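PDB 5TGN: uncharacterized protein from Sphaerobacter thermophilus, which is of unknown function but has a SnoaL-like domain of the NTF2 clan, whose cone-shaped fold often encloses a ligand-binding or catalytic pocket. Local coordinates for residues V74-V79 with W92-D97; E34-V39 with R103-H108; A55-T60 with V80-F85. One frame throughout, in Å; residues are numbered along the deposited sequence.

In the fold
Interactions 1 and 2 lie within one mixed sheet, and interaction 3 reaches its edge strand 60-69 from a loop. Interaction 2 pairs strands 33-37 and 100-108, parts of the chain 64 residues apart; the other two fall within that span, their segments alternating in the order 55-60, 74-79, 80-85, 92-97. Strand 100-108 lies next to strand 88-97, so interactions 1 and 2, with centres about 10 Å apart, are joined by backbone bonds such as Ile93 N to Thr105 O. Interaction 3, about 19 Å between centres from interaction 1, shares strand 73-81 with it and meets it where Val80 touches Trp92. Together they tie the early strand, the long hairpins and the C-terminal strand into one sheet.

Interaction 1. Residues V74-V79 with W92-D97; sequences VVLHGV and WIFDVD
Val74, Val75 and Leu76 pair with Phe94, Ile93 and Trp92 as neighbouring antiparallel strands, whose axes come within 4.7 Å with 162° between their N-to-C directions. Val74-Phe94 and Leu76-Trp92 are hydrogen-bonded pairs, each closed by two backbone bonds; the shortest runs from Phe94 N to Val74 O at 2.7 Å, almost straight with 175° at the hydrogen. Between them Val75 and Ile93 form a non-hydrogen-bonded pair, where Val75 CA sends its hydrogen toward Trp92 O at 3.3 Å.

The side chains alternate between two faces. Val74, Leu76, Trp92 and Phe94 share one, and all are apolar or aromatic, which suits a face buried under helix 6-18. The Leu76 side chain slants past the Phe94 ring, its CD1 lying 3.9 Å from Phe94 CE2. The same ring turns its edge to the backbone, with Val74 O in its plane 3.7 Å from Phe94 CD2. Trp92 carries the largest share. With its CG anti to the carbonyl carbon (chi1 -68°) and the indole turned across the chain, its six-membered ring extends along the neighbouring strand and brings CZ3 to 3.5 Å from Gly78 N. Gly78 CA lies in the plane of the indole, at its edge; a CB at this position would run into CZ3, so glycine suits the place. On the other face the branched Val75 and Ile93 cover less of each other, Val75 CG2 lying 4.3 Å from Ile93 CG1, and His77 turns its NE2 to Glu91.

Helix 6-18 packs on the Leu76-Phe94 face: Ala10 meets Val74 and Phe94, Ile14 meets Leu76, and the ring of Tyr13 meets that of Phe94 steeply inclined. In the sheet, strand 60-69 flanks this hairpin beside strand 73-81, and strand 100-108 beside strand 88-97.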
loop_
_atom_site.group_PDB
_atom_site.type_symbol
_atom_site.label_atom_id
_atom_site.label_comp_id
_atom_site.label_asym_id
_atom_site.label_seq_id
_atom_site.Cartn_x
_atom_site.Cartn_y
_atom_site.Cartn_z
ATOM N N VAL A 74 -16.183 14.899 2.139
ATOM C CA VAL A 74 -16.532 14.049 3.277
ATOM C C VAL A 74 -15.277 13.305 3.727
ATOM O O VAL A 74 -14.545 12.750 2.894
ATOM C CB VAL A 74 -17.650 13.052 2.907
ATOM C CG1 VAL A 74 -17.927 12.107 4.061
ATOM C CG2 VAL A 74 -18.940 13.796 2.512
ATOM N N VAL A 75 -15.044 13.266 5.036
ATOM C CA VAL A 75 -14.035 12.398 5.630
ATOM C C VAL A 75 -14.734 11.380 6.521
ATOM O O VAL A 75 -15.421 11.759 7.482
ATOM C CB VAL A 75 -12.998 13.197 6.423
ATOM C CG1 VAL A 75 -11.921 12.264 7.009
ATOM C CG2 VAL A 75 -12.380 14.288 5.544
ATOM N N LEU A 76 -14.537 10.093 6.222
ATOM C CA LEU A 76 -14.961 9.011 7.112
ATOM C C LEU A 76 -13.735 8.335 7.711
ATOM O O LEU A 76 -12.724 8.158 7.028
ATOM C CB LEU A 76 -15.783 7.945 6.382
ATOM C CG LEU A 76 -16.957 8.398 5.516
ATOM C CD1 LEU A 76 -17.558 7.175 4.831
ATOM C CD2 LEU A 76 -17.997 9.165 6.365
ATOM N N HIS A 77 -13.825 7.966 8.986
ATOM C CA HIS A 77 -12.871 7.067 9.617
ATOM C C HIS A 77 -13.586 5.760 9.917
ATOM O O HIS A 77 -14.778 5.758 10.243
ATOM C CB HIS A 77 -12.290 7.666 10.895
ATOM C CG HIS A 77 -11.322 8.784 10.644
ATOM N ND1 HIS A 77 -10.540 9.330 11.635
ATOM C CD2 HIS A 77 -11.001 9.445 9.503
ATOM C CE1 HIS A 77 -9.782 10.286 11.119
ATOM N NE2 HIS A 77 -10.044 10.375 9.826
ATOM N N GLY A 78 -12.876 4.647 9.769
ATOM C CA GLY A 78 -13.540 3.373 9.978
ATOM C C GLY A 78 -12.542 2.286 10.311
ATOM O O GLY A 78 -11.328 2.501 10.310
ATOM N N VAL A 79 -13.079 1.110 10.623
ATOM C CA VAL A 79 -12.282 -0.064 10.952
ATOM C C VAL A 79 -12.592 -1.107 9.891
ATOM O O VAL A 79 -13.763 -1.405 9.637
ATOM C CB VAL A 79 -12.594 -0.583 12.377
ATOM C CG1 VAL A 79 -11.750 -1.817 12.716
ATOM C CG2 VAL A 79 -12.377 0.506 13.403
ATOM N N TRP A 92 -11.184 7.643 4.769
ATOM C CA TRP A 92 -11.635 7.839 3.388
ATOM C C TRP A 92 -11.944 9.320 3.200
ATOM O O TRP A 92 -12.787 9.873 3.912
ATOM C CB TRP A 92 -12.889 7.007 3.087
ATOM C CG TRP A 92 -12.693 5.508 3.067
ATOM C CD1 TRP A 92 -12.409 4.718 1.972
ATOM C CD2 TRP A 92 -12.823 4.612 4.182
ATOM N NE1 TRP A 92 -12.330 3.394 2.351
ATOM C CE2 TRP A 92 -12.578 3.304 3.702
ATOM C CE3 TRP A 92 -13.122 4.791 5.539
ATOM C CZ2 TRP A 92 -12.625 2.174 4.540
ATOM C CZ3 TRP A 92 -13.164 3.676 6.367
ATOM C CH2 TRP A 92 -12.906 2.381 5.862
ATOM N N ILE A 93 -11.278 9.969 2.253
ATOM C CA ILE A 93 -11.524 11.393 1.980
ATOM C C ILE A 93 -12.180 11.478 0.614
ATOM O O ILE A 93 -11.538 11.159 -0.386
ATOM C CB ILE A 93 -10.234 12.227 2.010
ATOM C CG1 ILE A 93 -9.499 12.044 3.353
ATOM C CG2 ILE A 93 -10.539 13.732 1.718
ATOM C CD1 ILE A 93 -8.093 12.701 3.368
ATOM N N PHE A 94 -13.447 11.913 0.560
ATOM C CA PHE A 94 -14.213 12.004 -0.685
ATOM C C PHE A 94 -14.291 13.465 -1.123
ATOM O O PHE A 94 -14.776 14.312 -0.359
ATOM C CB PHE A 94 -15.644 11.489 -0.508
ATOM C CG PHE A 94 -15.759 10.057 -0.135
ATOM C CD1 PHE A 94 -16.019 9.090 -1.112
ATOM C CD2 PHE A 94 -15.679 9.661 1.196
ATOM C CE1 PHE A 94 -16.163 7.735 -0.760
ATOM C CE2 PHE A 94 -15.790 8.307 1.553
ATOM C CZ PHE A 94 -16.027 7.351 0.592
ATOM N N ASP A 95 -13.834 13.761 -2.345
ATOM C CA ASP A 95 -14.110 15.047 -3.000
ATOM C C ASP A 95 -15.240 14.842 -4.005
ATOM O O ASP A 95 -15.132 13.988 -4.894
ATOM C CB ASP A 95 -12.862 15.601 -3.707
ATOM C CG ASP A 95 -11.680 15.787 -2.750
ATOM O OD1 ASP A 95 -11.829 16.550 -1.767
ATOM O OD2 ASP A 95 -10.611 15.154 -2.956
ATOM N N VAL A 96 -16.306 15.635 -3.877
ATOM C CA VAL A 96 -17.550 15.429 -4.613
ATOM C C VAL A 96 -17.847 16.674 -5.434
ATOM O O VAL A 96 -17.646 17.801 -4.966
ATOM C CB VAL A 96 -18.718 15.108 -3.653
ATOM C CG1 VAL A 96 -20.088 15.146 -4.373
ATOM C CG2 VAL A 96 -18.448 13.784 -2.934
ATOM N N ASP A 97 -18.313 16.467 -6.664
ATOM C CA ASP A 97 -18.799 17.564 -7.481
ATOM C C ASP A 97 -19.889 17.038 -8.405
ATOM O O ASP A 97 -19.782 15.931 -8.934
ATOM C CB ASP A 97 -17.665 18.214 -8.289
ATOM C CG ASP A 97 -18.012 19.635 -8.745
ATOM O OD1 ASP A 97 -18.966 20.228 -8.198
ATOM O OD2 ASP A 97 -17.329 20.170 -9.645
#

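Interaction 2. Residues E34-V39 with R103-H108; sequences EIIAPV and RLTINH
Arg103 sends its CG anti to the backbone N (chi1 170°) and bends at chi3 (-77°), while Glu34 holds CG between its own N and carbonyl carbon, and the two chains run side by side to a salt bridge. Arg103 NE reaches Glu34 OE2 at 3.0 Å on the anti side of the carboxylate, with the oxygen at the guanidinium edge; Arg103 NH2 adds a weak bond. Ile36 rests its CD1 methyl on one guanidinium face, 3.6 Å from Arg103 NE. Arg103 NH1 forms a salt bridge with Glu91 of the second subunit, linking strand to subunit interface. A leucine in place of Arg103 would probably leave both carboxylates without this charged mate.

Beneath, Ile36 N bonds to Leu104 O at 2.8 Å in the one parallel strand pair of an otherwise antiparallel sheet, in keeping with an NTF2-like fold. On the face of Ile35 and Leu104, Ile35 CG2 meets Ile106 CD1 at 3.7 Å, an apolar match suited to burial. Pro38 CG packs 3.7 Å from His108 CD2.

Helix 46-54 covers Ile35 and Ile106 through Phe52, and helix 6-18 adds Tyr13. Strand 41-44 flanks Glu34, whose OE1 pairs with Arg44; strand 88-97 borders 103-108.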
loop_
_atom_site.group_PDB
_atom_site.type_symbol
_atom_site.label_atom_id
_atom_site.label_comp_id
_atom_site.label_asym_id
_atom_site.label_seq_id
_atom_site.Cartn_x
_atom_site.Cartn_y
_atom_site.Cartn_z
ATOM N N GLU A 34 -11.445 9.267 -9.598
ATOM C CA GLU A 34 -10.318 8.402 -9.301
ATOM C C GLU A 34 -10.262 8.023 -7.828
ATOM O O GLU A 34 -10.769 8.732 -6.950
ATOM C CB GLU A 34 -9.003 9.071 -9.692
ATOM C CG GLU A 34 -8.711 10.274 -8.843
ATOM C CD GLU A 34 -7.545 11.086 -9.359
ATOM O OE1 GLU A 34 -7.244 10.999 -10.574
ATOM O OE2 GLU A 34 -6.937 11.823 -8.546
ATOM N N ILE A 35 -9.558 6.921 -7.573
ATOM C CA ILE A 35 -9.163 6.524 -6.225
ATOM C C ILE A 35 -7.647 6.620 -6.134
ATOM O O ILE A 35 -6.934 6.141 -7.026
ATOM C CB ILE A 35 -9.614 5.097 -5.894
ATOM C CG1 ILE A 35 -11.140 5.000 -5.926
ATOM C CG2 ILE A 35 -9.075 4.676 -4.521
ATOM C CD1 ILE A 35 -11.642 3.592 -5.616
ATOM N N ILE A 36 -7.153 7.244 -5.073
ATOM C CA ILE A 36 -5.717 7.251 -4.777
ATOM C C ILE A 36 -5.530 6.342 -3.578
ATOM O O ILE A 36 -6.154 6.559 -2.525
ATOM C CB ILE A 36 -5.190 8.657 -4.466
ATOM C CG1 ILE A 36 -5.751 9.687 -5.461
ATOM C CG2 ILE A 36 -3.632 8.644 -4.414
ATOM C CD1 ILE A 36 -4.950 11.058 -5.483
ATOM N N ALA A 37 -4.682 5.351 -3.719
ATOM C CA ALA A 37 -4.586 4.354 -2.663
ATOM C C ALA A 37 -3.120 3.983 -2.529
ATOM O O ALA A 37 -2.321 4.376 -3.385
ATOM C CB ALA A 37 -5.457 3.129 -3.001
ATOM N N PRO A 38 -2.716 3.253 -1.479
ATOM C CA PRO A 38 -1.293 2.875 -1.358
ATOM C C PRO A 38 -0.799 2.073 -2.556
ATOM O O PRO A 38 -1.522 1.246 -3.108
ATOM C CB PRO A 38 -1.267 2.021 -0.090
ATOM C CG PRO A 38 -2.426 2.487 0.729
ATOM C CD PRO A 38 -3.495 2.853 -0.294
ATOM N N VAL A 39 0.445 2.299 -2.965
ATOM C CA VAL A 39 1.333 3.362 -2.514
ATOM C C VAL A 39 1.443 4.326 -3.694
ATOM O O VAL A 39 2.110 4.006 -4.682
ATOM C CB VAL A 39 2.700 2.805 -2.116
ATOM C CG1 VAL A 39 3.689 3.958 -1.765
ATOM C CG2 VAL A 39 2.540 1.822 -0.931
ATOM N N ARG A 103 -12.831 12.384 -6.494
ATOM C CA ARG A 103 -11.643 11.707 -6.025
ATOM C C ARG A 103 -11.917 11.106 -4.660
ATOM O O ARG A 103 -12.554 11.734 -3.806
ATOM C CB ARG A 103 -10.437 12.655 -5.955
ATOM C CG ARG A 103 -9.202 12.039 -5.238
ATOM C CD ARG A 103 -8.186 13.159 -4.955
ATOM N NE ARG A 103 -7.425 13.547 -6.140
ATOM C CZ ARG A 103 -6.599 14.590 -6.195
ATOM N NH1 ARG A 103 -6.466 15.383 -5.137
ATOM N NH2 ARG A 103 -5.886 14.830 -7.290
ATOM N N LEU A 104 -11.448 9.874 -4.470
ATOM C CA LEU A 104 -11.435 9.258 -3.151
ATOM C C LEU A 104 -9.983 8.970 -2.796
ATOM O O LEU A 104 -9.272 8.310 -3.562
ATOM C CB LEU A 104 -12.289 7.980 -3.121
ATOM C CG LEU A 104 -11.984 7.028 -1.954
ATOM C CD1 LEU A 104 -12.339 7.656 -0.631
ATOM C CD2 LEU A 104 -12.690 5.681 -2.171
ATOM N N THR A 105 -9.522 9.511 -1.666
ATOM C CA THR A 105 -8.171 9.240 -1.163
ATOM C C THR A 105 -8.296 8.317 0.046
ATOM O O THR A 105 -9.107 8.576 0.940
ATOM C CB THR A 105 -7.459 10.544 -0.763
ATOM O OG1 THR A 105 -7.304 11.403 -1.907
ATOM C CG2 THR A 105 -6.074 10.265 -0.160
ATOM N N ILE A 106 -7.510 7.248 0.084
ATOM C CA ILE A 106 -7.639 6.247 1.144
ATOM C C ILE A 106 -6.340 6.223 1.946
ATOM O O ILE A 106 -5.312 5.745 1.456
ATOM C CB ILE A 106 -7.972 4.856 0.585
ATOM C CG1 ILE A 106 -9.168 4.968 -0.363
ATOM C CG2 ILE A 106 -8.302 3.865 1.745
ATOM C CD1 ILE A 106 -9.559 3.615 -1.005
ATOM N N ASN A 107 -6.385 6.729 3.173
ATOM C CA ASN A 107 -5.210 6.799 4.045
ATOM C C ASN A 107 -5.333 5.759 5.145
ATOM O O ASN A 107 -6.339 5.734 5.863
ATOM C CB ASN A 107 -5.082 8.170 4.700
ATOM C CG ASN A 107 -4.773 9.284 3.709
ATOM O OD1 ASN A 107 -3.893 9.159 2.868
ATOM N ND2 ASN A 107 -5.461 10.401 3.853
ATOM N N HIS A 108 -4.311 4.929 5.297
ATOM C CA HIS A 108 -4.225 4.088 6.487
ATOM C C HIS A 108 -3.814 4.930 7.685
ATOM O O HIS A 108 -2.837 5.679 7.626
ATOM C CB HIS A 108 -3.227 2.952 6.285
ATOM C CG HIS A 108 -3.681 1.930 5.288
ATOM N ND1 HIS A 108 -3.837 0.596 5.602
ATOM C CD2 HIS A 108 -4.044 2.053 3.993
ATOM C CE1 HIS A 108 -4.247 -0.062 4.534
ATOM N NE2 HIS A 108 -4.380 0.799 3.544
HETATM O O HOH W 1 -4.318 12.329 -8.879
#

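Interaction 3. Residues A55-T60 with V80-F85; sequences AAPPAT and VQTPRF
The start of strand 60-69 joins the end of strand 73-81 here, in the last antiparallel pair of a beta hairpin, and the proline-rich link from helix 46-54 leads into it. Thr60 and Gln81 form a hydrogen-bonded pair: Thr60 N donates to Gln81 O at 2.8 Å, and Gln81 N to Thr60 O at 2.9 Å. Ala59 continues beside the strand end, its CA 3.1 Å from Gln81 O in a CA-H...O contact. Its small CB touches two methyl groups, 3.7 Å from Val80 CG1 and 3.6 Å from Thr82 CG2.

Thr82 serves two purposes. Its CG2, anti to the carbonyl carbon, faces the link and comes within 3.5 Å of Pro58 O, while OG1 (chi1 57°) accepts from Phe85 N at 3.0 Å. Pro83 CD also packs against Pro58 O, at 3.4 Å. Pro57 and Pro58 have no backbone N-H to offer, which suits a link that adds no further rung to the ladder.

The fourth subunit packs its Phe85 on Thr60 and Pro83, and its Pro57 O accepts from Arg84 NH2. The bond from Phe85 N to Thr82 OG1 is an ST motif, consistent with the turn the chain makes on leaving the hairpin strand.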
loop_
_atom_site.group_PDB
_atom_site.type_symbol
_atom_site.label_atom_id
_atom_site.label_comp_id
_atom_site.label_asym_id
_atom_site.label_seq_id
_atom_site.Cartn_x
_atom_site.Cartn_y
_atom_site.Cartn_z
ATOM N N ALA A 55 -9.974 -6.263 -6.182
ATOM C CA ALA A 55 -8.720 -6.825 -5.682
ATOM C C ALA A 55 -8.651 -6.920 -4.152
ATOM O O ALA A 55 -7.719 -7.556 -3.630
ATOM C CB ALA A 55 -7.553 -5.995 -6.219
ATOM N N ALA A 56 -9.617 -6.332 -3.433
ATOM C CA ALA A 56 -9.642 -6.366 -1.967
ATOM C C ALA A 56 -9.895 -7.778 -1.437
ATOM O O ALA A 56 -10.639 -8.552 -2.041
ATOM C CB ALA A 56 -10.742 -5.438 -1.436
ATOM N N PRO A 57 -9.311 -8.131 -0.297
ATOM C CA PRO A 57 -9.678 -9.395 0.360
ATOM C C PRO A 57 -11.082 -9.306 0.921
ATOM O O PRO A 57 -11.574 -8.194 1.157
ATOM C CB PRO A 57 -8.644 -9.512 1.488
ATOM C CG PRO A 57 -8.292 -8.093 1.808
ATOM C CD PRO A 57 -8.303 -7.377 0.484
ATOM N N PRO A 58 -11.770 -10.445 1.124
ATOM C CA PRO A 58 -12.973 -10.431 1.968
ATOM C C PRO A 58 -12.725 -9.636 3.238
ATOM O O PRO A 58 -11.763 -9.893 3.974
ATOM C CB PRO A 58 -13.215 -11.917 2.262
ATOM C CG PRO A 58 -12.652 -12.601 1.066
ATOM C CD PRO A 58 -11.462 -11.799 0.630
ATOM N N ALA A 59 -13.559 -8.629 3.466
ATOM C CA ALA A 59 -13.378 -7.711 4.579
ATOM C C ALA A 59 -14.718 -7.064 4.866
ATOM O O ALA A 59 -15.584 -6.998 3.996
ATOM C CB ALA A 59 -12.313 -6.653 4.255
ATOM N N THR A 60 -14.900 -6.600 6.099
ATOM C CA THR A 60 -16.050 -5.769 6.414
ATOM C C THR A 60 -15.565 -4.437 6.964
ATOM O O THR A 60 -14.600 -4.383 7.735
ATOM C CB THR A 60 -17.004 -6.432 7.428
ATOM O OG1 THR A 60 -16.341 -6.564 8.691
ATOM C CG2 THR A 60 -17.440 -7.793 6.942
ATOM N N VAL A 80 -11.561 -1.651 9.262
ATOM C CA VAL A 80 -11.721 -2.739 8.297
ATOM C C VAL A 80 -11.259 -4.039 8.957
ATOM O O VAL A 80 -10.107 -4.139 9.391
ATOM C CB VAL A 80 -10.939 -2.472 7.004
ATOM C CG1 VAL A 80 -11.049 -3.689 6.048
ATOM C CG2 VAL A 80 -11.465 -1.199 6.316
ATOM N N GLN A 81 -12.162 -5.010 9.084
ATOM C CA GLN A 81 -11.822 -6.310 9.633
ATOM C C GLN A 81 -11.833 -7.383 8.550
ATOM O O GLN A 81 -12.629 -7.330 7.607
ATOM C CB GLN A 81 -12.786 -6.682 10.762
ATOM C CG GLN A 81 -12.601 -5.742 11.952
ATOM C CD GLN A 81 -13.547 -6.032 13.079
ATOM O OE1 GLN A 81 -14.665 -5.521 13.098
ATOM N NE2 GLN A 81 -13.112 -6.862 14.029
ATOM N N THR A 82 -10.964 -8.370 8.715
ATOM C CA THR A 82 -10.801 -9.492 7.800
ATOM C C THR A 82 -10.740 -10.793 8.577
ATOM O O THR A 82 -10.638 -10.794 9.812
ATOM C CB THR A 82 -9.520 -9.347 6.964
ATOM O OG1 THR A 82 -8.403 -9.241 7.853
ATOM C CG2 THR A 82 -9.579 -8.127 6.001
ATOM N N PRO A 83 -10.830 -11.937 7.877
ATOM C CA PRO A 83 -10.777 -13.231 8.573
ATOM C C PRO A 83 -9.503 -13.482 9.349
ATOM O O PRO A 83 -9.551 -14.190 10.364
ATOM C CB PRO A 83 -10.936 -14.245 7.430
ATOM C CG PRO A 83 -11.833 -13.556 6.466
ATOM C CD PRO A 83 -11.393 -12.085 6.513
ATOM N N ARG A 84 -8.360 -12.960 8.901
ATOM C CA ARG A 84 -7.106 -13.356 9.526
ATOM C C ARG A 84 -6.233 -12.167 9.918
ATOM O O ARG A 84 -5.403 -12.289 10.820
ATOM C CB ARG A 84 -6.329 -14.290 8.587
ATOM C CG ARG A 84 -5.034 -14.880 9.163
ATOM C CD ARG A 84 -5.301 -15.799 10.344
ATOM N NE ARG A 84 -4.291 -15.611 11.385
ATOM C CZ ARG A 84 -4.559 -15.143 12.608
ATOM N NH1 ARG A 84 -3.584 -14.980 13.512
ATOM N NH2 ARG A 84 -5.811 -14.862 12.946
ATOM N N PHE A 85 -6.368 -11.029 9.248
ATOM C CA PHE A 85 -5.439 -9.940 9.529
ATOM C C PHE A 85 -5.965 -9.056 10.660
ATOM O O PHE A 85 -7.124 -9.142 11.054
ATOM C CB PHE A 85 -5.164 -9.130 8.263
ATOM C CG PHE A 85 -4.714 -9.978 7.118
ATOM C CD1 PHE A 85 -3.660 -10.875 7.276
ATOM C CD2 PHE A 85 -5.392 -9.951 5.908
ATOM C CE1 PHE A 85 -3.270 -11.709 6.225
ATOM C CE2 PHE A 85 -4.999 -10.783 4.862
ATOM C CZ PHE A 85 -3.938 -11.658 5.034
#